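Local coordinates for protein hemoglobin component VII (Tokunagayusurika akamusi, PDB 1X46) that binds heme and, as a midge-larva hemoglobin of the globin family, probably carries or stores oxygen, at residues Pro2-Met7 and Tyr143-Pro148; Ala13-Ser18 and Lys132-Ser137; Val27-Asn32 and Thr114-Phe119. All blocks are in the same frame, centred on the assembly; numbering follows the deposited sequence.

Contact 1: residues Pro2-Met7 and Tyr143-Pro148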
loop_
_atom_site.group_PDB
_atom_site.type_symbol
_atom_site.label_atom_id
_atom_site.label_comp_id
_atom_site.label_asym_id
_atom_site.label_seq_id
_atom_site.Cartn_x
_atom_site.Cartn_y
_atom_site.Cartn_z
ATOM N N PRO A 2 -1.680 14.198 -8.465
ATOM C CA PRO A 2 -2.551 14.667 -7.392
ATOM C C PRO A 2 -1.933 15.774 -6.556
ATOM O O PRO A 2 -0.718 15.979 -6.530
ATOM C CB PRO A 2 -2.796 13.402 -6.562
ATOM C CG PRO A 2 -2.610 12.287 -7.627
ATOM C CD PRO A 2 -1.422 12.745 -8.359
ATOM N N THR A 3 -2.827 16.509 -5.919
ATOM C CA THR A 3 -2.498 17.608 -5.023
ATOM C C THR A 3 -2.804 17.152 -3.603
ATOM O O THR A 3 -3.861 16.564 -3.334
ATOM C CB THR A 3 -3.352 18.841 -5.431
ATOM O OG1 THR A 3 -2.999 19.236 -6.769
ATOM C CG2 THR A 3 -3.026 20.063 -4.573
ATOM N N TRP A 4 -1.888 17.375 -2.671
ATOM C CA TRP A 4 -2.128 17.042 -1.272
ATOM C C TRP A 4 -3.323 17.830 -0.683
ATOM O O TRP A 4 -3.415 19.043 -0.855
ATOM C CB TRP A 4 -0.864 17.289 -0.459
ATOM C CG TRP A 4 -0.893 16.852 0.981
ATOM C CD1 TRP A 4 -1.576 17.444 2.005
ATOM C CD2 TRP A 4 -0.168 15.757 1.568
ATOM N NE1 TRP A 4 -1.319 16.794 3.188
ATOM C CE2 TRP A 4 -0.466 15.747 2.950
ATOM C CE3 TRP A 4 0.710 14.785 1.065
ATOM C CZ2 TRP A 4 0.076 14.792 3.849
ATOM C CZ3 TRP A 4 1.241 13.811 1.952
ATOM C CH2 TRP A 4 0.943 13.847 3.337
ATOM N N VAL A 5 -4.243 17.112 -0.043
ATOM C CA VAL A 5 -5.406 17.697 0.623
ATOM C C VAL A 5 -5.363 17.078 2.016
ATOM O O VAL A 5 -5.552 15.864 2.171
ATOM C CB VAL A 5 -6.748 17.358 -0.142
ATOM C CG1 VAL A 5 -8.006 17.768 0.650
ATOM C CG2 VAL A 5 -6.770 17.976 -1.533
ATOM N N ASP A 6 -5.074 17.874 3.039
ATOM C CA ASP A 6 -4.972 17.350 4.410
ATOM C C ASP A 6 -6.183 16.510 4.807
ATOM O O ASP A 6 -7.325 16.895 4.572
ATOM C CB ASP A 6 -4.798 18.492 5.419
ATOM C CG ASP A 6 -3.448 19.175 5.294
ATOM O OD1 ASP A 6 -2.417 18.507 5.536
ATOM O OD2 ASP A 6 -3.323 20.380 4.970
ATOM N N MET A 7 -5.921 15.356 5.399
ATOM C CA MET A 7 -6.995 14.446 5.766
ATOM C C MET A 7 -7.648 14.928 7.037
ATOM O O MET A 7 -6.997 15.504 7.900
ATOM C CB MET A 7 -6.451 13.049 6.015
ATOM C CG MET A 7 -6.165 12.274 4.750
ATOM S SD MET A 7 -5.428 10.665 5.124
ATOM C CE MET A 7 -6.891 9.798 5.685
ATOM N N TYR A 143 0.106 9.687 -3.348
ATOM C CA TYR A 143 0.395 9.917 -4.758
ATOM C C TYR A 143 0.932 11.316 -5.052
ATOM O O TYR A 143 1.752 11.492 -5.934
ATOM C CB TYR A 143 -0.864 9.681 -5.623
ATOM C CG TYR A 143 -1.406 8.264 -5.558
ATOM C CD1 TYR A 143 -0.615 7.188 -5.144
ATOM C CD2 TYR A 143 -2.742 8.010 -5.895
ATOM C CE1 TYR A 143 -1.134 5.919 -5.096
ATOM C CE2 TYR A 143 -3.263 6.731 -5.854
ATOM C CZ TYR A 143 -2.449 5.698 -5.441
ATOM O OH TYR A 143 -2.932 4.393 -5.371
ATOM N N SER A 144 0.466 12.301 -4.290
ATOM C CA SER A 144 0.904 13.667 -4.524
ATOM C C SER A 144 2.427 13.802 -4.345
ATOM O O SER A 144 3.050 14.645 -4.983
ATOM C CB SER A 144 0.139 14.632 -3.616
ATOM O OG SER A 144 0.593 14.558 -2.284
ATOM N N VAL A 145 2.993 12.948 -3.501
ATOM C CA VAL A 145 4.418 12.960 -3.216
ATOM C C VAL A 145 5.157 11.881 -3.997
ATOM O O VAL A 145 6.281 12.088 -4.432
ATOM C CB VAL A 145 4.653 12.805 -1.692
ATOM C CG1 VAL A 145 6.110 12.552 -1.378
ATOM C CG2 VAL A 145 4.145 14.041 -0.965
ATOM N N VAL A 146 4.512 10.725 -4.174
ATOM C CA VAL A 146 5.156 9.603 -4.867
ATOM C C VAL A 146 5.177 9.767 -6.392
ATOM O O VAL A 146 6.204 9.533 -7.013
ATOM C CB VAL A 146 4.513 8.251 -4.458
ATOM C CG1 VAL A 146 4.933 7.073 -5.372
ATOM C CG2 VAL A 146 4.828 7.940 -3.023
ATOM N N PHE A 147 4.067 10.168 -7.000
ATOM C CA PHE A 147 3.988 10.272 -8.467
ATOM C C PHE A 147 5.066 11.166 -9.102
ATOM O O PHE A 147 5.649 10.752 -10.099
ATOM C CB PHE A 147 2.584 10.653 -8.981
ATOM C CG PHE A 147 1.544 9.540 -8.878
ATOM C CD1 PHE A 147 1.814 8.313 -8.252
ATOM C CD2 PHE A 147 0.268 9.764 -9.387
ATOM C CE1 PHE A 147 0.809 7.326 -8.168
ATOM C CE2 PHE A 147 -0.738 8.792 -9.294
ATOM C CZ PHE A 147 -0.455 7.575 -8.683
ATOM N N PRO A 148 5.365 12.333 -8.532
ATOM C CA PRO A 148 6.455 13.178 -9.077
ATOM C C PRO A 148 7.827 12.526 -9.035
ATOM O O PRO A 148 8.723 12.990 -9.770
ATOM C CB PRO A 148 6.436 14.403 -8.156
ATOM C CG PRO A 148 5.036 14.450 -7.595
ATOM C CD PRO A 148 4.711 12.984 -7.381
HETATM O O HOH W 1 1.914 15.660 -7.183
#

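Contact 2: residues Ala13-Ser18 and Lys132-Ser137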
loop_
_atom_site.group_PDB
_atom_site.type_symbol
_atom_site.label_atom_id
_atom_site.label_comp_id
_atom_site.label_asym_id
_atom_site.label_seq_id
_atom_site.Cartn_x
_atom_site.Cartn_y
_atom_site.Cartn_z
ATOM N N ALA A 13 -8.271 8.057 11.509
ATOM C CA ALA A 13 -8.610 6.966 12.409
ATOM C C ALA A 13 -9.198 5.774 11.671
ATOM O O ALA A 13 -8.924 4.621 12.029
ATOM C CB ALA A 13 -9.564 7.450 13.539
ATOM N N LEU A 14 -9.975 6.046 10.623
ATOM C CA LEU A 14 -10.616 4.952 9.869
ATOM C C LEU A 14 -9.566 4.118 9.144
ATOM O O LEU A 14 -9.662 2.880 9.118
ATOM C CB LEU A 14 -11.619 5.476 8.854
ATOM C CG LEU A 14 -12.955 6.020 9.377
ATOM C CD1 LEU A 14 -13.751 6.624 8.217
ATOM C CD2 LEU A 14 -13.753 4.948 10.077
ATOM N N VAL A 15 -8.575 4.805 8.565
ATOM C CA VAL A 15 -7.434 4.112 7.970
ATOM C C VAL A 15 -6.640 3.333 9.020
ATOM O O VAL A 15 -6.378 2.164 8.830
ATOM C CB VAL A 15 -6.525 5.097 7.218
ATOM C CG1 VAL A 15 -5.209 4.441 6.795
ATOM C CG2 VAL A 15 -7.278 5.722 6.008
ATOM N N LYS A 16 -6.257 3.968 10.134
ATOM C CA LYS A 16 -5.481 3.231 11.141
ATOM C C LYS A 16 -6.235 1.996 11.677
ATOM O O LYS A 16 -5.643 0.913 11.803
ATOM C CB LYS A 16 -5.098 4.135 12.318
ATOM C CG LYS A 16 -4.097 5.208 11.996
ATOM C CD LYS A 16 -3.770 6.084 13.210
ATOM C CE LYS A 16 -2.687 7.094 12.812
ATOM N NZ LYS A 16 -2.381 8.080 13.895
ATOM N N SER A 17 -7.533 2.147 11.948
ATOM C CA SER A 17 -8.284 1.037 12.534
ATOM C C SER A 17 -8.568 -0.095 11.556
ATOM O O SER A 17 -8.475 -1.261 11.924
ATOM C CB SER A 17 -9.568 1.500 13.224
ATOM O OG SER A 17 -10.389 2.244 12.359
ATOM N N SER A 18 -8.887 0.244 10.301
ATOM C CA SER A 18 -9.115 -0.785 9.310
ATOM C C SER A 18 -7.800 -1.474 8.903
ATOM O O SER A 18 -7.756 -2.682 8.685
ATOM C CB SER A 18 -9.900 -0.224 8.098
ATOM O OG SER A 18 -9.199 0.813 7.441
ATOM N N LYS A 132 -13.914 3.584 2.488
ATOM C CA LYS A 132 -13.337 3.753 1.159
ATOM C C LYS A 132 -12.894 5.188 0.901
ATOM O O LYS A 132 -11.805 5.421 0.373
ATOM C CB LYS A 132 -14.365 3.309 0.105
ATOM C CG LYS A 132 -13.788 3.333 -1.298
ATOM C CD LYS A 132 -14.859 3.336 -2.368
ATOM C CE LYS A 132 -14.310 3.870 -3.719
ATOM N NZ LYS A 132 -12.801 3.745 -3.912
ATOM N N LYS A 133 -13.743 6.148 1.298
ATOM C CA LYS A 133 -13.430 7.566 1.161
ATOM C C LYS A 133 -12.175 7.942 1.935
ATOM O O LYS A 133 -11.336 8.670 1.411
ATOM C CB LYS A 133 -14.612 8.412 1.627
ATOM C CG LYS A 133 -14.487 9.871 1.265
ATOM C CD LYS A 133 -15.816 10.534 1.538
ATOM C CE LYS A 133 -15.823 11.077 2.943
ATOM N NZ LYS A 133 -14.982 12.318 2.986
ATOM N N ALA A 134 -12.033 7.408 3.154
ATOM C CA ALA A 134 -10.856 7.704 3.977
ATOM C C ALA A 134 -9.568 7.195 3.314
ATOM O O ALA A 134 -8.579 7.946 3.203
ATOM C CB ALA A 134 -11.003 7.127 5.356
ATOM N N TRP A 135 -9.571 5.929 2.870
ATOM C CA TRP A 135 -8.404 5.414 2.152
ATOM C C TRP A 135 -8.107 6.145 0.836
ATOM O O TRP A 135 -6.940 6.332 0.485
ATOM C CB TRP A 135 -8.546 3.919 1.891
ATOM C CG TRP A 135 -8.286 3.080 3.074
ATOM C CD1 TRP A 135 -9.195 2.612 3.974
ATOM C CD2 TRP A 135 -7.013 2.550 3.478
ATOM N NE1 TRP A 135 -8.572 1.837 4.929
ATOM C CE2 TRP A 135 -7.232 1.775 4.649
ATOM C CE3 TRP A 135 -5.715 2.631 2.962
ATOM C CZ2 TRP A 135 -6.192 1.100 5.321
ATOM C CZ3 TRP A 135 -4.673 1.962 3.634
ATOM C CH2 TRP A 135 -4.917 1.205 4.800
ATOM N N ASP A 136 -9.157 6.572 0.130
ATOM C CA ASP A 136 -8.989 7.317 -1.122
ATOM C C ASP A 136 -8.203 8.593 -0.824
ATOM O O ASP A 136 -7.307 8.953 -1.586
ATOM C CB ASP A 136 -10.375 7.652 -1.721
ATOM C CG ASP A 136 -10.953 6.518 -2.564
ATOM O OD1 ASP A 136 -10.271 5.509 -2.779
ATOM O OD2 ASP A 136 -12.071 6.568 -3.091
ATOM N N SER A 137 -8.546 9.249 0.288
ATOM C CA SER A 137 -7.890 10.514 0.673
ATOM C C SER A 137 -6.431 10.278 1.040
ATOM O O SER A 137 -5.571 11.100 0.700
ATOM C CB SER A 137 -8.635 11.190 1.827
ATOM O OG SER A 137 -9.930 11.580 1.394
#

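Contact 3: residues Val27-Asn32 and Thr114-Phe119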
loop_
_atom_site.group_PDB
_atom_site.type_symbol
_atom_site.label_atom_id
_atom_site.label_comp_id
_atom_site.label_asym_id
_atom_site.label_seq_id
_atom_site.Cartn_x
_atom_site.Cartn_y
_atom_site.Cartn_z
ATOM N N VAL A 27 1.078 -11.831 4.016
ATOM C CA VAL A 27 1.175 -12.788 2.913
ATOM C C VAL A 27 -0.096 -12.750 2.064
ATOM O O VAL A 27 -0.015 -12.725 0.836
ATOM C CB VAL A 27 1.460 -14.214 3.469
ATOM C CG1 VAL A 27 1.143 -15.295 2.454
ATOM C CG2 VAL A 27 2.932 -14.328 3.933
ATOM N N ASP A 28 -1.252 -12.701 2.727
ATOM C CA ASP A 28 -2.520 -12.668 1.994
ATOM C C ASP A 28 -2.654 -11.370 1.216
ATOM O O ASP A 28 -3.204 -11.385 0.092
ATOM C CB ASP A 28 -3.726 -12.862 2.904
ATOM C CG ASP A 28 -3.822 -14.276 3.479
ATOM O OD1 ASP A 28 -3.248 -15.222 2.911
ATOM O OD2 ASP A 28 -4.470 -14.501 4.531
ATOM N N ILE A 29 -2.157 -10.257 1.765
ATOM C CA ILE A 29 -2.238 -8.992 1.022
ATOM C C ILE A 29 -1.394 -9.094 -0.246
ATOM O O ILE A 29 -1.840 -8.700 -1.340
ATOM C CB ILE A 29 -1.713 -7.816 1.908
ATOM C CG1 ILE A 29 -2.718 -7.502 3.022
ATOM C CG2 ILE A 29 -1.434 -6.559 1.034
ATOM C CD1 ILE A 29 -2.118 -6.651 4.141
ATOM N N LEU A 30 -0.177 -9.629 -0.138
ATOM C CA LEU A 30 0.675 -9.758 -1.320
ATOM C C LEU A 30 0.114 -10.738 -2.325
ATOM O O LEU A 30 0.147 -10.493 -3.551
ATOM C CB LEU A 30 2.136 -10.125 -0.954
ATOM C CG LEU A 30 3.155 -10.133 -2.095
ATOM C CD1 LEU A 30 3.214 -8.740 -2.750
ATOM C CD2 LEU A 30 4.558 -10.544 -1.571
ATOM N N TYR A 31 -0.359 -11.883 -1.825
ATOM C CA TYR A 31 -1.000 -12.836 -2.721
ATOM C C TYR A 31 -2.175 -12.183 -3.465
ATOM O O TYR A 31 -2.279 -12.368 -4.689
ATOM C CB TYR A 31 -1.464 -14.055 -1.920
ATOM C CG TYR A 31 -2.264 -15.026 -2.741
ATOM C CD1 TYR A 31 -1.643 -16.072 -3.406
ATOM C CD2 TYR A 31 -3.651 -14.895 -2.839
ATOM C CE1 TYR A 31 -2.381 -16.978 -4.159
ATOM C CE2 TYR A 31 -4.393 -15.800 -3.610
ATOM C CZ TYR A 31 -3.729 -16.830 -4.250
ATOM O OH TYR A 31 -4.422 -17.753 -5.003
ATOM N N ASN A 32 -2.995 -11.402 -2.757
ATOM C CA ASN A 32 -4.133 -10.760 -3.410
ATOM C C ASN A 32 -3.691 -9.793 -4.499
ATOM O O ASN A 32 -4.275 -9.722 -5.581
ATOM C CB ASN A 32 -4.991 -10.059 -2.386
ATOM C CG ASN A 32 -6.205 -9.434 -2.996
ATOM O OD1 ASN A 32 -7.082 -10.137 -3.512
ATOM N ND2 ASN A 32 -6.281 -8.121 -2.930
ATOM N N THR A 114 -6.193 -0.552 -5.785
ATOM C CA THR A 114 -7.395 -1.283 -6.157
ATOM C C THR A 114 -7.479 -2.652 -5.495
ATOM O O THR A 114 -8.522 -3.010 -4.898
ATOM C CB THR A 114 -7.460 -1.397 -7.682
ATOM O OG1 THR A 114 -7.638 -0.067 -8.230
ATOM C CG2 THR A 114 -8.698 -2.200 -8.113
ATOM N N ALA A 115 -6.353 -3.373 -5.531
ATOM C CA ALA A 115 -6.327 -4.670 -4.880
ATOM C C ALA A 115 -6.488 -4.568 -3.361
ATOM O O ALA A 115 -7.208 -5.370 -2.790
ATOM C CB ALA A 115 -5.058 -5.441 -5.227
ATOM N N LEU A 116 -5.804 -3.607 -2.719
ATOM C CA LEU A 116 -5.921 -3.425 -1.275
ATOM C C LEU A 116 -7.351 -3.060 -0.893
ATOM O O LEU A 116 -7.844 -3.490 0.151
ATOM C CB LEU A 116 -4.938 -2.352 -0.776
ATOM C CG LEU A 116 -4.763 -2.329 0.761
ATOM C CD1 LEU A 116 -4.021 -3.550 1.217
ATOM C CD2 LEU A 116 -3.989 -1.100 1.256
ATOM N N GLU A 117 -8.022 -2.212 -1.702
ATOM C CA GLU A 117 -9.406 -1.841 -1.434
ATOM C C GLU A 117 -10.308 -3.072 -1.410
ATOM O O GLU A 117 -11.170 -3.225 -0.507
ATOM C CB GLU A 117 -9.956 -0.828 -2.450
ATOM C CG GLU A 117 -9.329 0.545 -2.401
ATOM C CD GLU A 117 -9.720 1.408 -3.597
ATOM O OE1 GLU A 117 -9.940 0.867 -4.703
ATOM O OE2 GLU A 117 -9.805 2.644 -3.431
ATOM N N ALA A 118 -10.111 -3.954 -2.392
ATOM C CA ALA A 118 -10.889 -5.191 -2.433
ATOM C C ALA A 118 -10.590 -6.055 -1.219
ATOM O O ALA A 118 -11.480 -6.639 -0.632
ATOM C CB ALA A 118 -10.623 -5.954 -3.716
ATOM N N PHE A 119 -9.321 -6.105 -0.805
ATOM C CA PHE A 119 -8.956 -6.895 0.365
ATOM C C PHE A 119 -9.562 -6.314 1.645
ATOM O O PHE A 119 -10.045 -7.051 2.497
ATOM C CB PHE A 119 -7.429 -6.910 0.487
ATOM C CG PHE A 119 -6.907 -7.986 1.425
ATOM C CD1 PHE A 119 -6.754 -9.283 0.966
ATOM C CD2 PHE A 119 -6.592 -7.692 2.744
ATOM C CE1 PHE A 119 -6.295 -10.301 1.838
ATOM C CE2 PHE A 119 -6.125 -8.692 3.614
ATOM C CZ PHE A 119 -5.973 -9.987 3.173
#

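Contact 1: residues Pro2-Met7 and Tyr143-Pro148
The indole of Trp4 meets Ser144 at its edge: OG of Ser144 lies near the ring plane, 3.4 Å from CE3 of Trp4, while CG2 of Val145 approaches the same six-membered ring obliquely. At another edge, Trp4 NE1 donates to OD1 of Asp6 over 3.1 Å; the acceptor is only 11° out of the indole plane, although the donor reaches OD1 from above the carboxylate. Lys89 of helix 85-100 adds a cation-pi contact to the indole. The ring of Phe147 has CB of Tyr143 over the centre of one face, and the CD atom of Pro2 comes to it obliquely, 3.6 Å from Phe147 CD2. In turn CZ of Phe147 sits over one face of the Tyr143 ring, displaced toward its rim.

Pro2 makes the apolar contacts with Tyr143 and Phe147; Trp4 makes the one with Val145. CG of Pro2 packs on CB of Tyr143 at 3.7 Å. Through CD, the proline crosses the Phe147 side chain at roughly a right angle. The six-membered ring of Trp4 reaches Ser144 and Val145 because chi1 of -173° puts CG opposite the backbone N.

No direct hydrogen bond joins the segments. A water donates to both carbonyls, lying 2.7 Å from Pro2 O and 2.7 Å from Ser144 O, and Ser144 CA makes a CH...O contact of 3.5 Å with Pro2 O. The hydroxyls find partners nearby: Ser144 OG with Asn141 O, Tyr143 OH with Glu113.

Between 2-7 and 143-148, then, aromatic and proline packing and one bridging water do the work, while just before the second segment Asn141 ND2 hydrogen-bonds Val5 O, a direct polar tie of the N-terminal arm to helix 129-146.

Contact 2: residues Ala13-Ser18 and Lys132-Ser137
Trp135 and Val15 bury the most surface, 74 and 72 Å², and Ala134 follows. CG1 of Val15 stands over one face of the Trp135 indole, 3.8 Å from the centroid of the six-membered ring and 11° off its normal, which meets the geometry of a CH-pi contact. The other methyl, CG2, leans on Ala134, 3.8 Å from Ala134 O, and also reaches the five-membered side of the indole.

The pyrrole edge of the indole is fixed by a hydrogen bond: Trp135 NE1 donates to Ser18 OG over 2.8 Å at 156°, nearly in the ring plane. Ser18 OG itself donates to Leu14 O, 2.7 Å away, and thus relays the indole N-H to a main-chain carbonyl. That carbonyl also accepts from Ser18 N, on the opposite face of its plane. CB of Ala134 fits against CB of Leu14 at 3.9 Å.

The axes of 13-18 and 132-137, parts of helices 9-20 and 129-146, approach to 8.8 Å with their N-to-C directions at 102°. Ile76 of helix 59-78 touches Val15 and Trp135, while Leu116 and Leu120 of helix 106-123 also pack on the indole.

Contact 3: residues Val27-Asn32 and Thr114-Phe119
Apolar packing carries most of this contact, with Phe119 reaching from helix 106-123 to helix 26-36. Ile29 lies over one face of its ring: CG1 is 4.1 Å from the ring centroid and 28° off the normal, a CH-pi contact, and CA of the same residue stands over the ring centre. The two side chains cross at about a right angle. CB of Asp28 approaches the far end of the ring obliquely, 3.7 Å from Phe119 CZ. The phenyl is extended toward that helix because CG is anti to the backbone N (chi1 -164°). A second aliphatic pair, Ile29 CG2 and Leu116 CD1, meets at 4.0 Å, and Leu116 also touches Trp135 and Phe139 of helix 129-146. Replacing Phe119 with alanine would remove the ring, which is likely to leave a gap beside Ile29 and to deprive Asp28 CB and Asn32 CB of their packing partner.

The polar component centres on Asn32. Its ND2 lies 2.9 Å from Ala115 O and 3.7 Å from Ala115 CB, with the side chain running out from helix 26-36. The amide plane is inclined to that of the Phe119 ring, and Asn32 CB approaches the ring obliquely, 3.9 Å from Phe119 CD1.

The side chain of Leu116 is about 7 Å from the bound heme, consistent with a second-shell position. The axes of 27-32 and 114-119 pass 9.7 Å apart and cross at 127°. In the globin fold the helices they belong to correspond to B and G, whose crossing is a standard part of the helical core.

The three contacts are nested along the chain: contact 1 closes the longest loop, contact 2 lies inside it and contact 3 inside both. Contacts 1 and 2 share helix 129-146, their centres about 16 Å apart, and Met7 joins them through CE, 3.5 Å from Ala134 O. Contacts 2 and 3 lie about 15 Å apart; Trp135 CZ3 packs on Leu116 CD2 at 3.9 Å. Contacts 1 and 3, about 22 Å apart and on opposite sides of the chain centre, do not touch. Together they tie the N-terminal arm and helices 9-20 and 26-36 to the last two long helices, 106-123 and 129-146, within the globin fold that holds the heme.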